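Local coordinates for protein DNA alpha-glucosyltransferase (Enterobacteria phage T4, PDB 1Y8Z) that is a phage glucosyltransferase of the GT-B clan, built from two parallel-sheet domains and bound in this crystal to DNA and uridine-5'-diphosphate, at residues 86-91 against 125-130; 109-114 against 133-138; 223-228 against 266-271. All blocks are in the same frame, centred on the assembly; numbering follows the deposited sequence.

Contact 1: residues 86-91 against 125-130; sequences PATSVQ and RNLGLE. With NCO (cobalt hexammine(III)), chain G; nucleotides of chain A.
Leu127 and Pro86 are joined by the main backbone bond of this contact: Leu127 N donates to Pro86 O at 2.9 Å. A weaker second bond runs the other way, from Thr88 N to Arg125 O at 3.4 Å. The two bracket a single beta bridge between Ala87 and Asn126. Arg125 O also receives a bond from Arg11.

Apolar packing is carried by Leu127. Its CG sits against Thr88 CA (3.6 Å) and the methyl Thr88 CG2, while CD1 reaches Ala87 O and slides past Val90 CG2 at 4.1 Å. Thr88 CG2, turned anti to its own carbonyl carbon, also lies over the Arg125-Asn126 peptide.

In the domain built on the parallel sheet that contains strands 79-84 and 110-114, residues 86-91 connect strand 79-84 to helix 92-103, and residues 125-130 lead into helix 129-135. A type I turn from Ala87 to Val90 brings two carbonyls round to one side, where they grip cobalt hexammine(III). Thr88 O accepts from ammines N3 (3.0 Å) and N2, Val90 O from N1 and N3, and Glu92 adds a carboxylate oxygen.

Arg125 stretches its chain from CG to NE toward the DNA, with NE 3.0 Å from O3' of DT6 of chain A, which approaches the guanidinium obliquely.

Contact 2: residues 109-114 against 133-138; sequences IRVVVY and VRRADV. With NCO (cobalt hexammine(III)), chain F.
This is a buried junction between two neighbouring parallel strands, 110-114 and 138-141, in one of the two parallel sheets of the GT-B fold, at the point where the chain leaves helix 129-135 and enters the second strand. Val112 is bridged to Val138, and Val113 N closes the pair by donating to Val138 O at 2.8 Å. At the start of the pairing Val111 O takes two backbone donors, Asp137 N at 2.6 Å and Val138 N, both in its carbonyl plane. The side chains of Val112 and Val138 lie side by side and point the same way, whereas Val113 CG2 is pressed against Ala136 CB at 3.4 Å, closer than usual for two carbons.

Asp137 extends the backbone pairing with its carboxylate. With CG anti to the carbonyl carbon (chi1 -66°), OD1 receives Val111 N at 2.9 Å through its anti lone pair. The same oxygen forms a salt bridge with Arg135 NH2 at 3.1 Å; NH2 comes to OD1 from above the carboxylate plane, while OD1 itself lies in the guanidinium plane. A bend at chi2 of Arg135 (68°) brings the guanidinium back to the residue just before strand 110-114, where NH1 donates to Ile109 O at 3.0 Å near the guanidinium plane and Val111 CG2 covers one face, offset toward the rim.

Cobalt hexammine(III) sits at the helix end, where its ammines hydrogen-bond to the carbonyls of Arg134 and Ala136 and to Asp137 OD2. Bonds to Ile109 O and Asp137 OD1 fix the rotation of the Arg135 guanidinium, and the arginine and the trivalent complex, drawn to different oxygens of Asp137, would both be expected to stabilise its carboxylate form.

Contact 3: residues 223-228 against 266-271; sequences FLKPAG and APNQPA
Gly228 and Pro267 bring the two backbones within 4.9 Å between CA atoms, and Lys225 and Asn268 form the second close approach at 5.6 Å. Residues 223-228 hold a Schellman motif that ends helix 213-224: Gly228, at positive phi (82°), is the C-prime residue, with Gly228 N bonded to Lys225 O and Lys229 N to Leu224 O. A type I turn from Lys225 to Gly228 accompanies it. Facing this helix end is the loop between strands 253-255 and 272-274, so the contact joins a helix-to-strand connection and a strand-to-strand connection in the second parallel sheet of the GT-B fold, at the protein surface.

Lys225 supplies most of the side-chain contact. CG is anti to the backbone N (chi1 -164°) and the chain is extended beyond it, which carries the methylenes across to residues 268-270. There CG and CD pass Gln269 O at 3.9 Å each, and CE comes to 3.7 Å from the same oxygen. These are approaches of carbon to a carbonyl oxygen; Lys225 NZ makes no hydrogen bond across the contact. Lys225 also touches His220 of helix 213-224.

Asn268 crosses the lysine obliquely. It starts out pointing away from residues 223-228, and its first torsion (chi1 -160°), with CG anti to the backbone N, returns the amide to the lysine, where the nitrogen meets the chain just short of the ammonium group. The neighbouring Leu224 packs on Thr231 of strand 230-234 and on Phe359 of helix 355-366. Asn268 ND2 lies 3.5 Å from Lys225 CE, and at the other close approach Pro267 CB lies 3.2 Å from Gly228 O.

In the fold
Contacts 1 and 2 share helix 129-135: 125-130 leads into its start and 133-138 covers its end, so the two adjoin in sequence, with centres about 17 Å apart. Their segments alternate along the chain, and each holds its own cobalt hexammine(III). Contact 3 belongs to the other parallel sheet. Its centre is about 44 Å from that of contact 1 and about 50 Å from that of contact 2, which lies on the opposite side of the chain's centre. Contact 1 reaches the DNA directly, whereas the nearest atoms of contacts 2 and 3 are each about 14 Å from it. The Asn126 side chain in contact 1 is about 13 Å from the bound uridine-5'-diphosphate.

Contact 1: residues 86-91 against 125-130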
loop_
_atom_site.group_PDB
_atom_site.type_symbol
_atom_site.label_atom_id
_atom_site.label_comp_id
_atom_site.label_asym_id
_atom_site.label_seq_id
_atom_site.Cartn_x
_atom_site.Cartn_y
_atom_site.Cartn_z
ATOM N N PRO C 86 6.802 -18.449 7.002
ATOM C CA PRO C 86 6.841 -17.595 5.808
ATOM C C PRO C 86 5.752 -17.865 4.772
ATOM O O PRO C 86 5.400 -19.018 4.510
ATOM C CB PRO C 86 8.242 -17.854 5.242
ATOM C CG PRO C 86 9.040 -18.251 6.438
ATOM C CD PRO C 86 8.084 -19.159 7.171
ATOM N N ALA C 87 5.236 -16.788 4.183
ATOM C CA ALA C 87 4.205 -16.872 3.155
ATOM C C ALA C 87 4.850 -17.298 1.837
ATOM O O ALA C 87 6.059 -17.137 1.646
ATOM C CB ALA C 87 3.518 -15.519 2.991
ATOM N N THR C 88 4.042 -17.839 0.928
ATOM C CA THR C 88 4.553 -18.300 -0.359
ATOM C C THR C 88 5.004 -17.165 -1.268
ATOM O O THR C 88 5.538 -17.411 -2.353
ATOM C CB THR C 88 3.496 -19.140 -1.111
ATOM O OG1 THR C 88 2.267 -18.406 -1.186
ATOM C CG2 THR C 88 3.251 -20.458 -0.399
ATOM N N SER C 89 4.808 -15.927 -0.821
ATOM C CA SER C 89 5.182 -14.762 -1.615
ATOM C C SER C 89 6.576 -14.207 -1.334
ATOM O O SER C 89 7.058 -13.350 -2.072
ATOM C CB SER C 89 4.160 -13.643 -1.413
ATOM O OG SER C 89 4.127 -13.220 -0.061
ATOM N N VAL C 90 7.222 -14.686 -0.275
ATOM C CA VAL C 90 8.553 -14.200 0.076
ATOM C C VAL C 90 9.600 -14.659 -0.939
ATOM O O VAL C 90 9.357 -15.578 -1.717
ATOM C CB VAL C 90 8.973 -14.682 1.490
ATOM C CG1 VAL C 90 7.920 -14.277 2.500
ATOM C CG2 VAL C 90 9.180 -16.190 1.501
ATOM N N GLN C 91 10.763 -14.014 -0.927
ATOM C CA GLN C 91 11.837 -14.371 -1.848
ATOM C C GLN C 91 12.578 -15.598 -1.333
ATOM O O GLN C 91 12.487 -15.937 -0.155
ATOM C CB GLN C 91 12.807 -13.199 -2.017
ATOM C CG GLN C 91 12.127 -11.905 -2.449
ATOM C CD GLN C 91 13.069 -10.952 -3.164
ATOM O OE1 GLN C 91 13.562 -11.251 -4.255
ATOM N NE2 GLN C 91 13.323 -9.794 -2.554
ATOM N N ARG C 125 -0.726 -21.973 1.655
ATOM C CA ARG C 125 -0.053 -20.697 1.415
ATOM C C ARG C 125 1.128 -20.481 2.355
ATOM O O ARG C 125 1.514 -19.350 2.641
ATOM C CB ARG C 125 -1.042 -19.543 1.559
ATOM C CG ARG C 125 -2.085 -19.491 0.462
ATOM C CD ARG C 125 -3.119 -18.414 0.746
ATOM N NE ARG C 125 -4.055 -18.253 -0.361
ATOM C CZ ARG C 125 -3.722 -17.765 -1.552
ATOM N NH1 ARG C 125 -2.472 -17.388 -1.788
ATOM N NH2 ARG C 125 -4.642 -17.654 -2.503
ATOM N N ASN C 126 1.694 -21.580 2.836
ATOM C CA ASN C 126 2.834 -21.533 3.735
ATOM C C ASN C 126 4.041 -22.140 3.048
ATOM O O ASN C 126 3.903 -22.966 2.147
ATOM C CB ASN C 126 2.563 -22.361 4.993
ATOM C CG ASN C 126 1.507 -21.760 5.871
ATOM O OD1 ASN C 126 0.520 -22.413 6.213
ATOM N ND2 ASN C 126 1.706 -20.512 6.255
ATOM N N LEU C 127 5.222 -21.724 3.486
ATOM C CA LEU C 127 6.468 -22.276 2.980
ATOM C C LEU C 127 7.221 -22.759 4.209
ATOM O O LEU C 127 7.266 -22.060 5.220
ATOM C CB LEU C 127 7.296 -21.220 2.246
ATOM C CG LEU C 127 6.827 -20.819 0.845
ATOM C CD1 LEU C 127 7.801 -19.803 0.257
ATOM C CD2 LEU C 127 6.751 -22.059 -0.044
ATOM N N GLY C 128 7.787 -23.960 4.135
ATOM C CA GLY C 128 8.539 -24.482 5.263
ATOM C C GLY C 128 7.733 -25.043 6.420
ATOM O O GLY C 128 8.299 -25.371 7.466
ATOM N N LEU C 129 6.419 -25.171 6.259
ATOM C CA LEU C 129 5.613 -25.707 7.345
ATOM C C LEU C 129 6.012 -27.150 7.646
ATOM O O LEU C 129 6.023 -27.562 8.805
ATOM C CB LEU C 129 4.121 -25.624 7.008
ATOM C CG LEU C 129 3.157 -26.084 8.108
ATOM C CD1 LEU C 129 3.469 -25.362 9.418
ATOM C CD2 LEU C 129 1.719 -25.822 7.674
ATOM N N GLU C 130 6.355 -27.910 6.607
ATOM C CA GLU C 130 6.756 -29.300 6.802
ATOM C C GLU C 130 8.019 -29.420 7.653
ATOM O O GLU C 130 8.057 -30.217 8.594
ATOM C CB GLU C 130 6.958 -30.008 5.452
ATOM C CG GLU C 130 7.610 -31.382 5.573
ATOM C CD GLU C 130 7.547 -32.194 4.288
ATOM O OE1 GLU C 130 7.649 -31.598 3.193
ATOM O OE2 GLU C 130 7.410 -33.433 4.381
HETATM CO CO NCO G . 8.624 -17.954 -4.806
HETATM N N1 NCO G . 10.327 -16.977 -4.372
HETATM N N2 NCO G . 8.510 -18.603 -2.906
HETATM N N3 NCO G . 7.562 -16.320 -4.315
HETATM N N4 NCO G . 6.922 -18.931 -5.242
HETATM N N5 NCO G . 8.740 -17.305 -6.707
HETATM N N6 NCO G . 9.688 -19.587 -5.299
ATOM P P DT A 6 -9.700 -18.966 3.893
ATOM O OP1 DT A 6 -8.650 -19.686 4.653
ATOM O OP2 DT A 6 -10.610 -18.035 4.605
ATOM O "O5'" DT A 6 -9.011 -18.152 2.714
ATOM C "C5'" DT A 6 -8.140 -18.815 1.802
ATOM C "C4'" DT A 6 -7.483 -17.809 0.890
ATOM O "O4'" DT A 6 -8.437 -17.327 -0.089
ATOM C "C3'" DT A 6 -6.947 -16.567 1.608
ATOM O "O3'" DT A 6 -5.703 -16.179 1.020
ATOM C "C2'" DT A 6 -8.006 -15.518 1.320
ATOM C "C1'" DT A 6 -8.421 -15.908 -0.086
ATOM N N1 DT A 6 -9.742 -15.426 -0.547
ATOM C C2 DT A 6 -9.794 -14.778 -1.767
ATOM O O2 DT A 6 -8.805 -14.552 -2.449
ATOM N N3 DT A 6 -11.054 -14.399 -2.161
ATOM C C4 DT A 6 -12.239 -14.590 -1.475
ATOM O O4 DT A 6 -13.298 -14.207 -1.967
ATOM C C5 DT A 6 -12.110 -15.252 -0.192
ATOM C C7 DT A 6 -13.339 -15.480 0.630
ATOM C C6 DT A 6 -10.883 -15.632 0.202
#

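Contact 2: residues 109-114 against 133-138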
loop_
_atom_site.group_PDB
_atom_site.type_symbol
_atom_site.label_atom_id
_atom_site.label_comp_id
_atom_site.label_asym_id
_atom_site.label_seq_id
_atom_site.Cartn_x
_atom_site.Cartn_y
_atom_site.Cartn_z
ATOM N N ILE C 109 16.582 -27.099 22.651
ATOM C CA ILE C 109 15.484 -26.143 22.735
ATOM C C ILE C 109 14.191 -26.865 22.397
ATOM O O ILE C 109 14.124 -27.603 21.410
ATOM C CB ILE C 109 15.696 -24.956 21.759
ATOM C CG1 ILE C 109 16.791 -24.037 22.313
ATOM C CG2 ILE C 109 14.379 -24.194 21.542
ATOM C CD1 ILE C 109 17.177 -22.896 21.411
ATOM N N ARG C 110 13.174 -26.675 23.233
ATOM C CA ARG C 110 11.882 -27.306 23.002
ATOM C C ARG C 110 11.106 -26.436 22.029
ATOM O O ARG C 110 10.735 -25.305 22.350
ATOM C CB ARG C 110 11.109 -27.452 24.315
ATOM C CG ARG C 110 9.760 -28.149 24.155
ATOM C CD ARG C 110 9.328 -28.819 25.448
ATOM N NE ARG C 110 10.325 -29.789 25.894
ATOM C CZ ARG C 110 10.238 -30.498 27.016
ATOM N NH1 ARG C 110 9.191 -30.352 27.820
ATOM N NH2 ARG C 110 11.204 -31.351 27.339
ATOM N N VAL C 111 10.876 -26.959 20.831
ATOM C CA VAL C 111 10.163 -26.208 19.802
ATOM C C VAL C 111 8.687 -26.579 19.793
ATOM O O VAL C 111 8.316 -27.752 19.629
ATOM C CB VAL C 111 10.787 -26.455 18.413
ATOM C CG1 VAL C 111 10.022 -25.685 17.341
ATOM C CG2 VAL C 111 12.260 -26.017 18.424
ATOM N N VAL C 112 7.854 -25.561 19.985
ATOM C CA VAL C 112 6.410 -25.724 20.027
ATOM C C VAL C 112 5.776 -25.035 18.831
ATOM O O VAL C 112 5.962 -23.836 18.621
ATOM C CB VAL C 112 5.821 -25.106 21.316
ATOM C CG1 VAL C 112 4.321 -25.356 21.382
ATOM C CG2 VAL C 112 6.527 -25.694 22.537
ATOM N N VAL C 113 5.025 -25.798 18.047
ATOM C CA VAL C 113 4.369 -25.249 16.870
ATOM C C VAL C 113 2.856 -25.204 17.042
ATOM O O VAL C 113 2.223 -26.221 17.343
ATOM C CB VAL C 113 4.693 -26.083 15.603
ATOM C CG1 VAL C 113 3.939 -25.524 14.392
ATOM C CG2 VAL C 113 6.179 -26.075 15.348
ATOM N N TYR C 114 2.290 -24.014 16.869
ATOM C CA TYR C 114 0.850 -23.822 16.943
ATOM C C TYR C 114 0.379 -23.558 15.516
ATOM O O TYR C 114 0.844 -22.609 14.875
ATOM C CB TYR C 114 0.490 -22.599 17.804
ATOM C CG TYR C 114 0.524 -22.816 19.303
ATOM C CD1 TYR C 114 -0.636 -23.158 20.010
ATOM C CD2 TYR C 114 1.704 -22.636 20.026
ATOM C CE1 TYR C 114 -0.618 -23.308 21.399
ATOM C CE2 TYR C 114 1.733 -22.778 21.409
ATOM C CZ TYR C 114 0.576 -23.110 22.094
ATOM O OH TYR C 114 0.615 -23.219 23.466
ATOM N N VAL C 133 7.179 -28.467 11.257
ATOM C CA VAL C 133 6.520 -29.551 11.966
ATOM C C VAL C 133 7.500 -30.663 12.327
ATOM O O VAL C 133 7.424 -31.221 13.417
ATOM C CB VAL C 133 5.352 -30.132 11.127
ATOM C CG1 VAL C 133 4.803 -31.395 11.780
ATOM C CG2 VAL C 133 4.248 -29.094 11.007
ATOM N N ARG C 134 8.428 -30.972 11.423
ATOM C CA ARG C 134 9.412 -32.026 11.679
ATOM C C ARG C 134 10.344 -31.709 12.855
ATOM O O ARG C 134 10.757 -32.614 13.585
ATOM C CB ARG C 134 10.237 -32.302 10.415
ATOM C CG ARG C 134 9.404 -32.858 9.268
ATOM C CD ARG C 134 10.259 -33.335 8.102
ATOM N NE ARG C 134 9.430 -33.851 7.010
ATOM C CZ ARG C 134 8.645 -34.921 7.100
ATOM N NH1 ARG C 134 8.574 -35.609 8.233
ATOM N NH2 ARG C 134 7.915 -35.297 6.058
ATOM N N ARG C 135 10.665 -30.431 13.040
ATOM C CA ARG C 135 11.529 -30.009 14.146
ATOM C C ARG C 135 10.732 -29.842 15.440
ATOM O O ARG C 135 11.286 -29.904 16.532
ATOM C CB ARG C 135 12.222 -28.685 13.812
ATOM C CG ARG C 135 13.010 -28.062 14.977
ATOM C CD ARG C 135 14.238 -28.888 15.345
ATOM N NE ARG C 135 14.988 -28.334 16.472
ATOM C CZ ARG C 135 14.602 -28.409 17.744
ATOM N NH1 ARG C 135 15.356 -27.878 18.704
ATOM N NH2 ARG C 135 13.466 -29.017 18.062
ATOM N N ALA C 136 9.424 -29.638 15.315
ATOM C CA ALA C 136 8.584 -29.443 16.486
ATOM C C ALA C 136 8.658 -30.586 17.487
ATOM O O ALA C 136 8.700 -31.764 17.118
ATOM C CB ALA C 136 7.140 -29.225 16.066
ATOM N N ASP C 137 8.688 -30.227 18.764
ATOM C CA ASP C 137 8.707 -31.218 19.821
ATOM C C ASP C 137 7.281 -31.326 20.335
ATOM O O ASP C 137 6.893 -32.335 20.920
ATOM C CB ASP C 137 9.660 -30.792 20.937
ATOM C CG ASP C 137 11.104 -30.769 20.481
ATOM O OD1 ASP C 137 11.748 -29.696 20.553
ATOM O OD2 ASP C 137 11.594 -31.829 20.035
ATOM N N VAL C 138 6.499 -30.274 20.090
ATOM C CA VAL C 138 5.104 -30.219 20.506
ATOM C C VAL C 138 4.299 -29.490 19.428
ATOM O O VAL C 138 4.705 -28.427 18.952
ATOM C CB VAL C 138 4.949 -29.464 21.847
ATOM C CG1 VAL C 138 3.498 -29.507 22.299
ATOM C CG2 VAL C 138 5.865 -30.076 22.905
HETATM CO CO NCO F . 11.718 -34.872 16.765
HETATM N N1 NCO F . 11.683 -32.860 16.687
HETATM N N2 NCO F . 11.290 -34.803 18.728
HETATM N N3 NCO F . 9.754 -34.928 16.336
HETATM N N4 NCO F . 11.752 -36.884 16.842
HETATM N N5 NCO F . 12.151 -34.943 14.801
HETATM N N6 NCO F . 13.680 -34.814 17.197
#

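Contact 3: residues 223-228 against 266-271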
loop_
_atom_site.group_PDB
_atom_site.type_symbol
_atom_site.label_atom_id
_atom_site.label_comp_id
_atom_site.label_asym_id
_atom_site.label_seq_id
_atom_site.Cartn_x
_atom_site.Cartn_y
_atom_site.Cartn_z
ATOM N N PHE C 223 -34.222 -7.098 8.754
ATOM C CA PHE C 223 -34.749 -6.849 10.091
ATOM C C PHE C 223 -34.282 -5.591 10.806
ATOM O O PHE C 223 -35.104 -4.815 11.286
ATOM C CB PHE C 223 -34.488 -8.058 10.994
ATOM C CG PHE C 223 -35.141 -9.320 10.516
ATOM C CD1 PHE C 223 -34.582 -10.058 9.477
ATOM C CD2 PHE C 223 -36.325 -9.766 11.095
ATOM C CE1 PHE C 223 -35.192 -11.222 9.021
ATOM C CE2 PHE C 223 -36.946 -10.931 10.645
ATOM C CZ PHE C 223 -36.379 -11.662 9.606
ATOM N N LEU C 224 -32.971 -5.386 10.892
ATOM C CA LEU C 224 -32.446 -4.214 11.588
ATOM C C LEU C 224 -32.817 -2.867 10.970
ATOM O O LEU C 224 -33.353 -1.995 11.655
ATOM C CB LEU C 224 -30.923 -4.312 11.721
ATOM C CG LEU C 224 -30.388 -5.500 12.527
ATOM C CD1 LEU C 224 -28.877 -5.376 12.651
ATOM C CD2 LEU C 224 -31.030 -5.533 13.914
ATOM N N LYS C 225 -32.533 -2.692 9.684
ATOM C CA LYS C 225 -32.837 -1.431 9.017
ATOM C C LYS C 225 -34.331 -1.099 9.082
ATOM O O LYS C 225 -34.706 0.017 9.434
ATOM C CB LYS C 225 -32.369 -1.469 7.559
ATOM C CG LYS C 225 -32.303 -0.096 6.906
ATOM C CD LYS C 225 -31.941 -0.188 5.433
ATOM C CE LYS C 225 -31.796 1.198 4.815
ATOM N NZ LYS C 225 -31.433 1.129 3.372
ATOM N N PRO C 226 -35.202 -2.066 8.747
ATOM C CA PRO C 226 -36.645 -1.806 8.794
ATOM C C PRO C 226 -37.120 -1.420 10.196
ATOM O O PRO C 226 -38.025 -0.601 10.350
ATOM C CB PRO C 226 -37.249 -3.131 8.333
ATOM C CG PRO C 226 -36.194 -3.683 7.419
ATOM C CD PRO C 226 -34.936 -3.407 8.198
ATOM N N ALA C 227 -36.501 -2.012 11.214
ATOM C CA ALA C 227 -36.876 -1.745 12.600
ATOM C C ALA C 227 -36.286 -0.456 13.165
ATOM O O ALA C 227 -36.426 -0.182 14.355
ATOM C CB ALA C 227 -36.477 -2.920 13.477
ATOM N N GLY C 228 -35.622 0.326 12.320
ATOM C CA GLY C 228 -35.039 1.582 12.769
ATOM C C GLY C 228 -33.683 1.492 13.454
ATOM O O GLY C 228 -33.199 2.482 14.009
ATOM N N ALA C 266 -27.417 6.970 12.195
ATOM C CA ALA C 266 -28.840 7.260 12.325
ATOM C C ALA C 266 -29.652 6.124 11.707
ATOM O O ALA C 266 -29.123 5.317 10.950
ATOM C CB ALA C 266 -29.169 8.577 11.634
ATOM N N PRO C 267 -30.950 6.042 12.028
ATOM C CA PRO C 267 -31.770 4.969 11.460
ATOM C C PRO C 267 -31.972 5.113 9.950
ATOM O O PRO C 267 -31.687 6.163 9.371
ATOM C CB PRO C 267 -33.076 5.089 12.238
ATOM C CG PRO C 267 -33.156 6.555 12.518
ATOM C CD PRO C 267 -31.745 6.878 12.944
ATOM N N ASN C 268 -32.453 4.043 9.326
ATOM C CA ASN C 268 -32.722 4.017 7.890
ATOM C C ASN C 268 -31.474 4.288 7.049
ATOM O O ASN C 268 -31.550 4.890 5.977
ATOM C CB ASN C 268 -33.816 5.038 7.549
ATOM C CG ASN C 268 -34.486 4.754 6.217
ATOM O OD1 ASN C 268 -35.296 5.551 5.731
ATOM N ND2 ASN C 268 -34.161 3.614 5.623
ATOM N N GLN C 269 -30.325 3.838 7.538
ATOM C CA GLN C 269 -29.066 4.028 6.825
ATOM C C GLN C 269 -28.498 2.668 6.445
ATOM O O GLN C 269 -28.850 1.652 7.044
ATOM C CB GLN C 269 -28.060 4.767 7.713
ATOM C CG GLN C 269 -28.557 6.092 8.240
ATOM C CD GLN C 269 -28.748 7.127 7.146
ATOM O OE1 GLN C 269 -29.430 8.133 7.346
ATOM N NE2 GLN C 269 -28.135 6.892 5.990
ATOM N N PRO C 270 -27.621 2.628 5.434
ATOM C CA PRO C 270 -27.032 1.355 5.019
ATOM C C PRO C 270 -26.045 0.921 6.098
ATOM O O PRO C 270 -25.756 1.687 7.017
ATOM C CB PRO C 270 -26.313 1.711 3.717
ATOM C CG PRO C 270 -27.034 2.943 3.236
ATOM C CD PRO C 270 -27.238 3.705 4.510
ATOM N N ALA C 271 -25.535 -0.300 5.999
ATOM C CA ALA C 271 -24.553 -0.763 6.973
ATOM C C ALA C 271 -23.335 0.149 6.832
ATOM O O ALA C 271 -22.921 0.461 5.716
ATOM C CB ALA C 271 -24.166 -2.210 6.685
#